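Local coordinates for protein toll (Drosophila melanogaster, PDB 4LXR) that binds cleaved, activated spaetzle C-106 through its leucine-rich-repeat ectodomain, which starts Toll signalling in dorsal-ventral patterning and antifungal defence, at residues Val75-Cys80 / Ala89-Tyr94; Asp46-Met51 / Leu95-Pro100. All coordinates share one frame; numbering follows the deposited sequence.

Interaction 1. Residues Val75-Cys80 / Ala89-Tyr94; sequences VQMRRC and ASILDY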
loop_
_atom_site.group_PDB
_atom_site.type_symbol
_atom_site.label_atom_id
_atom_site.label_comp_id
_atom_site.label_asym_id
_atom_site.label_seq_id
_atom_site.Cartn_x
_atom_site.Cartn_y
_atom_site.Cartn_z
ATOM N N VAL A 75 3.748 3.709 39.999
ATOM C CA VAL A 75 3.382 5.105 40.217
ATOM C C VAL A 75 4.176 5.937 39.254
ATOM O O VAL A 75 5.403 5.838 39.212
ATOM C CB VAL A 75 3.695 5.603 41.628
ATOM C CG1 VAL A 75 3.379 7.099 41.740
ATOM C CG2 VAL A 75 2.919 4.820 42.646
ATOM N N GLN A 76 3.482 6.746 38.460
ATOM C CA GLN A 76 4.166 7.613 37.512
ATOM C C GLN A 76 3.802 9.052 37.824
ATOM O O GLN A 76 2.629 9.409 37.795
ATOM C CB GLN A 76 3.761 7.270 36.081
ATOM C CG GLN A 76 4.449 8.119 35.025
ATOM C CD GLN A 76 4.096 7.704 33.609
ATOM O OE1 GLN A 76 3.019 8.023 33.099
ATOM N NE2 GLN A 76 5.000 6.990 32.968
ATOM N N MET A 77 4.810 9.870 38.109
ATOM C CA MET A 77 4.596 11.269 38.466
ATOM C C MET A 77 5.216 12.121 37.371
ATOM O O MET A 77 6.370 11.928 37.022
ATOM C CB MET A 77 5.227 11.594 39.828
ATOM C CG MET A 77 4.552 10.893 41.014
ATOM S SD MET A 77 5.358 11.191 42.610
ATOM C CE MET A 77 4.632 12.792 42.996
ATOM N N ARG A 78 4.447 13.060 36.829
ATOM C CA ARG A 78 4.890 13.850 35.693
ATOM C C ARG A 78 4.733 15.342 35.948
ATOM O O ARG A 78 3.640 15.814 36.310
ATOM C CB ARG A 78 4.087 13.470 34.432
ATOM C CG ARG A 78 4.466 12.112 33.860
ATOM C CD ARG A 78 3.582 11.706 32.670
ATOM N NE ARG A 78 3.802 12.517 31.476
ATOM C CZ ARG A 78 3.005 12.501 30.407
ATOM N NH1 ARG A 78 1.942 11.705 30.388
ATOM N NH2 ARG A 78 3.268 13.271 29.357
ATOM N N ARG A 79 5.819 16.081 35.720
ATOM C CA ARG A 79 5.844 17.548 35.847
ATOM C C ARG A 79 5.645 18.018 37.290
ATOM O O ARG A 79 5.279 19.174 37.544
ATOM C CB ARG A 79 4.818 18.213 34.905
ATOM C CG ARG A 79 4.745 17.567 33.530
ATOM C CD ARG A 79 3.770 18.273 32.604
ATOM N NE ARG A 79 4.422 19.334 31.845
ATOM C CZ ARG A 79 4.093 19.680 30.600
ATOM N NH1 ARG A 79 4.746 20.661 29.987
ATOM N NH2 ARG A 79 3.112 19.045 29.965
ATOM N N CYS A 80 5.905 17.128 38.240
ATOM C CA CYS A 80 5.726 17.476 39.649
ATOM C C CYS A 80 6.993 18.089 40.217
ATOM O O CYS A 80 8.085 17.868 39.691
ATOM C CB CYS A 80 5.296 16.244 40.466
ATOM S SG CYS A 80 3.723 15.492 39.841
ATOM N N ALA A 89 7.582 9.460 49.416
ATOM C CA ALA A 89 6.720 8.465 50.064
ATOM C C ALA A 89 5.577 9.123 50.843
ATOM O O ALA A 89 4.499 8.552 50.968
ATOM C CB ALA A 89 7.535 7.558 50.990
ATOM N N SER A 90 5.818 10.324 51.369
ATOM C CA SER A 90 4.775 11.059 52.076
ATOM C C SER A 90 3.621 11.512 51.167
ATOM O O SER A 90 2.467 11.519 51.586
ATOM C CB SER A 90 5.377 12.243 52.828
ATOM O OG SER A 90 6.124 11.779 53.940
ATOM N N ILE A 91 3.922 11.890 49.932
ATOM C CA ILE A 91 2.851 12.149 48.966
ATOM C C ILE A 91 2.062 10.861 48.705
ATOM O O ILE A 91 0.825 10.855 48.746
ATOM C CB ILE A 91 3.390 12.723 47.638
ATOM C CG1 ILE A 91 3.889 14.151 47.856
ATOM C CG2 ILE A 91 2.307 12.702 46.565
ATOM C CD1 ILE A 91 4.997 14.550 46.911
ATOM N N LEU A 92 2.783 9.764 48.481
ATOM C CA LEU A 92 2.147 8.472 48.230
ATOM C C LEU A 92 1.324 7.970 49.435
ATOM O O LEU A 92 0.216 7.430 49.250
ATOM C CB LEU A 92 3.173 7.428 47.759
ATOM C CG LEU A 92 4.076 7.822 46.576
ATOM C CD1 LEU A 92 4.866 6.640 46.029
ATOM C CD2 LEU A 92 3.303 8.500 45.462
ATOM N N ASP A 93 1.843 8.152 50.654
ATOM C CA ASP A 93 1.078 7.812 51.859
ATOM C C ASP A 93 -0.241 8.577 51.881
ATOM O O ASP A 93 -1.282 8.007 52.172
ATOM C CB ASP A 93 1.830 8.138 53.159
ATOM C CG ASP A 93 3.140 7.376 53.301
ATOM O OD1 ASP A 93 3.298 6.321 52.660
ATOM O OD2 ASP A 93 4.018 7.843 54.055
ATOM N N TYR A 94 -0.175 9.871 51.573
ATOM C CA TYR A 94 -1.336 10.754 51.614
ATOM C C TYR A 94 -2.437 10.222 50.710
ATOM O O TYR A 94 -3.617 10.285 51.042
ATOM C CB TYR A 94 -0.949 12.157 51.151
ATOM C CG TYR A 94 -1.988 13.215 51.440
ATOM C CD1 TYR A 94 -2.123 13.747 52.720
ATOM C CD2 TYR A 94 -2.840 13.682 50.432
ATOM C CE1 TYR A 94 -3.069 14.716 52.990
ATOM C CE2 TYR A 94 -3.786 14.648 50.691
ATOM C CZ TYR A 94 -3.898 15.161 51.976
ATOM O OH TYR A 94 -4.832 16.125 52.246
#
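V75 and M77, two apart on strand 75-78, send their side chains across to I91 and L92 of helix 89-94. All the bridging contacts are apolar. V75 CG1 lies 4.0 Å from L92 CD2, and the two side chains slide past one another in opposite directions, with a methyl of each in contact. The valine torsion (chi1 176°) turns CG1 away from its own backbone N and toward the helix. M77 spans more of the gap: its chain runs extended to the sulfur and then bends at the last bond (chi3 82°). SD comes within 4.4 Å of L92 CD2, while CE stands 4.3 Å from I91 CG2. One leucine methyl therefore serves both strand residues, and the methionine methyl reaches I91, the residue before that leucine. These are loose van der Waals distances; F105 also touches M77, and P83 touches I91.

No hydrogen bond joins the segments. Within the helix, D93 N donates to A89 O at 2.7 Å and Y94 N to S90 O at 3.1 Å.

The segment axes pass 11.7 Å apart at 113°, so the helix lies across the strand. Strand 75-78 runs between strands 47-52 and 102-106, hydrogen-bonded to both, at the start of the leucine-rich-repeat solenoid. I97, just past the helix, also packs on V75 and L92. On the other face of the strand R78 forms a salt bridge with E48 of the spaetzle C-106 chain, and C80, two residues past the strand's end, is disulfide-linked to C52.

Interaction 2. Residues Asp46-Met51 / Leu95-Pro100; sequences DYVQIM and LGIVSP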
loop_
_atom_site.group_PDB
_atom_site.type_symbol
_atom_site.label_atom_id
_atom_site.label_comp_id
_atom_site.label_asym_id
_atom_site.label_seq_id
_atom_site.Cartn_x
_atom_site.Cartn_y
_atom_site.Cartn_z
ATOM N N ASP A 46 -3.116 -1.593 39.056
ATOM C CA ASP A 46 -2.140 -1.512 37.971
ATOM C C ASP A 46 -1.220 -0.298 38.108
ATOM O O ASP A 46 -0.016 -0.431 38.347
ATOM C CB ASP A 46 -2.846 -1.513 36.608
ATOM C CG ASP A 46 -1.877 -1.640 35.438
ATOM O OD1 ASP A 46 -0.704 -2.005 35.658
ATOM O OD2 ASP A 46 -2.298 -1.387 34.288
ATOM N N TYR A 47 -1.785 0.890 37.955
ATOM C CA TYR A 47 -0.973 2.089 38.041
ATOM C C TYR A 47 -1.760 3.322 38.460
ATOM O O TYR A 47 -2.995 3.379 38.330
ATOM C CB TYR A 47 -0.256 2.337 36.718
ATOM C CG TYR A 47 -1.109 2.971 35.646
ATOM C CD1 TYR A 47 -1.964 2.203 34.861
ATOM C CD2 TYR A 47 -1.040 4.340 35.396
ATOM C CE1 TYR A 47 -2.737 2.784 33.864
ATOM C CE2 TYR A 47 -1.813 4.929 34.410
ATOM C CZ TYR A 47 -2.659 4.147 33.652
ATOM O OH TYR A 47 -3.421 4.730 32.668
ATOM N N VAL A 48 -1.036 4.303 38.977
ATOM C CA VAL A 48 -1.586 5.629 39.192
ATOM C C VAL A 48 -0.654 6.625 38.516
ATOM O O VAL A 48 0.556 6.578 38.722
ATOM C CB VAL A 48 -1.761 5.950 40.700
ATOM C CG1 VAL A 48 -0.460 5.708 41.476
ATOM C CG2 VAL A 48 -2.240 7.379 40.895
ATOM N N GLN A 49 -1.205 7.487 37.663
ATOM C CA GLN A 49 -0.433 8.610 37.135
ATOM C C GLN A 49 -0.830 9.903 37.832
ATOM O O GLN A 49 -2.009 10.226 37.935
ATOM C CB GLN A 49 -0.584 8.764 35.616
ATOM C CG GLN A 49 0.161 9.992 35.075
ATOM C CD GLN A 49 -0.022 10.238 33.582
ATOM O OE1 GLN A 49 -0.979 10.891 33.156
ATOM N NE2 GLN A 49 0.914 9.740 32.782
ATOM N N ILE A 50 0.153 10.635 38.341
ATOM C CA ILE A 50 -0.115 11.967 38.849
ATOM C C ILE A 50 0.486 12.981 37.887
ATOM O O ILE A 50 1.702 13.044 37.727
ATOM C CB ILE A 50 0.440 12.175 40.261
ATOM C CG1 ILE A 50 -0.039 11.060 41.183
ATOM C CG2 ILE A 50 0.008 13.524 40.806
ATOM C CD1 ILE A 50 0.847 10.858 42.385
ATOM N N MET A 51 -0.379 13.734 37.208
ATOM C CA MET A 51 0.066 14.787 36.309
ATOM C C MET A 51 -0.103 16.094 37.056
ATOM O O MET A 51 -1.193 16.409 37.518
ATOM C CB MET A 51 -0.736 14.775 35.005
ATOM C CG MET A 51 -0.542 16.007 34.120
ATOM S SD MET A 51 0.953 15.982 33.103
ATOM C CE MET A 51 0.678 14.490 32.145
ATOM N N LEU A 95 -2.034 9.693 49.564
ATOM C CA LEU A 95 -2.965 9.156 48.591
ATOM C C LEU A 95 -3.344 7.717 48.929
ATOM O O LEU A 95 -4.166 7.105 48.246
ATOM C CB LEU A 95 -2.350 9.244 47.200
ATOM C CG LEU A 95 -2.148 10.684 46.736
ATOM C CD1 LEU A 95 -1.404 10.731 45.385
ATOM C CD2 LEU A 95 -3.515 11.368 46.663
ATOM N N GLY A 96 -2.750 7.183 49.992
ATOM C CA GLY A 96 -3.022 5.815 50.406
ATOM C C GLY A 96 -2.478 4.774 49.437
ATOM O O GLY A 96 -3.043 3.679 49.307
ATOM N N ILE A 97 -1.384 5.112 48.753
ATOM C CA ILE A 97 -0.772 4.186 47.792
ATOM C C ILE A 97 0.065 3.160 48.549
ATOM O O ILE A 97 0.849 3.522 49.421
ATOM C CB ILE A 97 0.100 4.935 46.770
ATOM C CG1 ILE A 97 -0.797 5.702 45.791
ATOM C CG2 ILE A 97 0.999 3.965 46.013
ATOM C CD1 ILE A 97 -0.065 6.701 44.936
ATOM N N VAL A 98 -0.125 1.878 48.253
ATOM C CA VAL A 98 0.568 0.847 49.021
ATOM C C VAL A 98 1.561 0.046 48.179
ATOM O O VAL A 98 1.244 -0.396 47.074
ATOM C CB VAL A 98 -0.428 -0.104 49.742
ATOM C CG1 VAL A 98 0.296 -1.318 50.309
ATOM C CG2 VAL A 98 -1.168 0.642 50.853
ATOM N N SER A 99 2.771 -0.103 48.715
ATOM C CA SER A 99 3.809 -0.970 48.157
ATOM C C SER A 99 3.924 -0.958 46.635
ATOM O O SER A 99 3.699 -1.978 45.976
ATOM C CB SER A 99 3.610 -2.403 48.653
ATOM O OG SER A 99 2.392 -2.936 48.174
ATOM N N PRO A 100 4.264 0.198 46.062
ATOM C CA PRO A 100 4.471 0.195 44.615
ATOM C C PRO A 100 5.753 -0.559 44.277
ATOM O O PRO A 100 6.631 -0.663 45.119
ATOM C CB PRO A 100 4.649 1.680 44.302
ATOM C CG PRO A 100 5.282 2.224 45.534
ATOM C CD PRO A 100 4.576 1.505 46.658
#
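The interior of the N-terminal end of the leucine-rich-repeat domain is filled here by V48 and I50 of strand 47-51 meeting I97 and L95, which sit where a helix gives way to a short strand. Both pairs touch methyl to methyl, their side chains reaching toward each other tip to tip. V48 CG1 is 3.6 Å from I97 CD1, a snug fit. That methyl occupies the crowded position between the valine's backbone N and carbonyl carbon (chi1 52°). The isoleucine spans the remaining distance with an extended side chain (chi2 167°), needed because the CA atoms of V48 and I97 are 8.8 Å apart. Two residues along each segment, I50 CD1 meets L95 CD1 at 3.8 Å. No hydrogen bond crosses the contact, and the two backbones stay well separated.

Between L95 and I97 the chain turns at G96, which ends the preceding helix in a Schellman motif; its positive phi of 69° is one that glycine adopts readily. The turn leaves L95 and I97 both pointing toward the strand, where they meet I50 and V48. Ahead of V48, D46 and Y47 lie together opposite strand 38-43, a classic beta bulge.

Strand 47-51 is flanked by strand 38-43, antiparallel to it, and by strand 74-78, parallel to it. V72 of strand 70-72 packs on both V48 and I97, and F38 touches I50. L95 is backed by the loop residues P64 and L67, while the short strand 97-98 pairs in parallel with strand 70-72.

In the fold
Both interactions are buried and purely apolar, and together they build one continuous piece of core: their centres are 7 Å apart, strands 47-52 and 74-78 are neighbours, and helix 88-94 runs on into strand 97-98. Interaction 1 sets a helix across a strand and relies on the flexible methionine; interaction 2 sets V48 and I50 against L95 and I97, from just after that helix, at closer distances. V48 and I97 both touch V75, so the inner faces are shared; backbone hydrogen bonds, among them I50 N to Q76 O (2.8 Å), join the two strands. Their outer faces differ in chemistry: Q76 and Q49 pair by hydrogen bonding, and R78 and M51 contact the spaetzle C-106 chain.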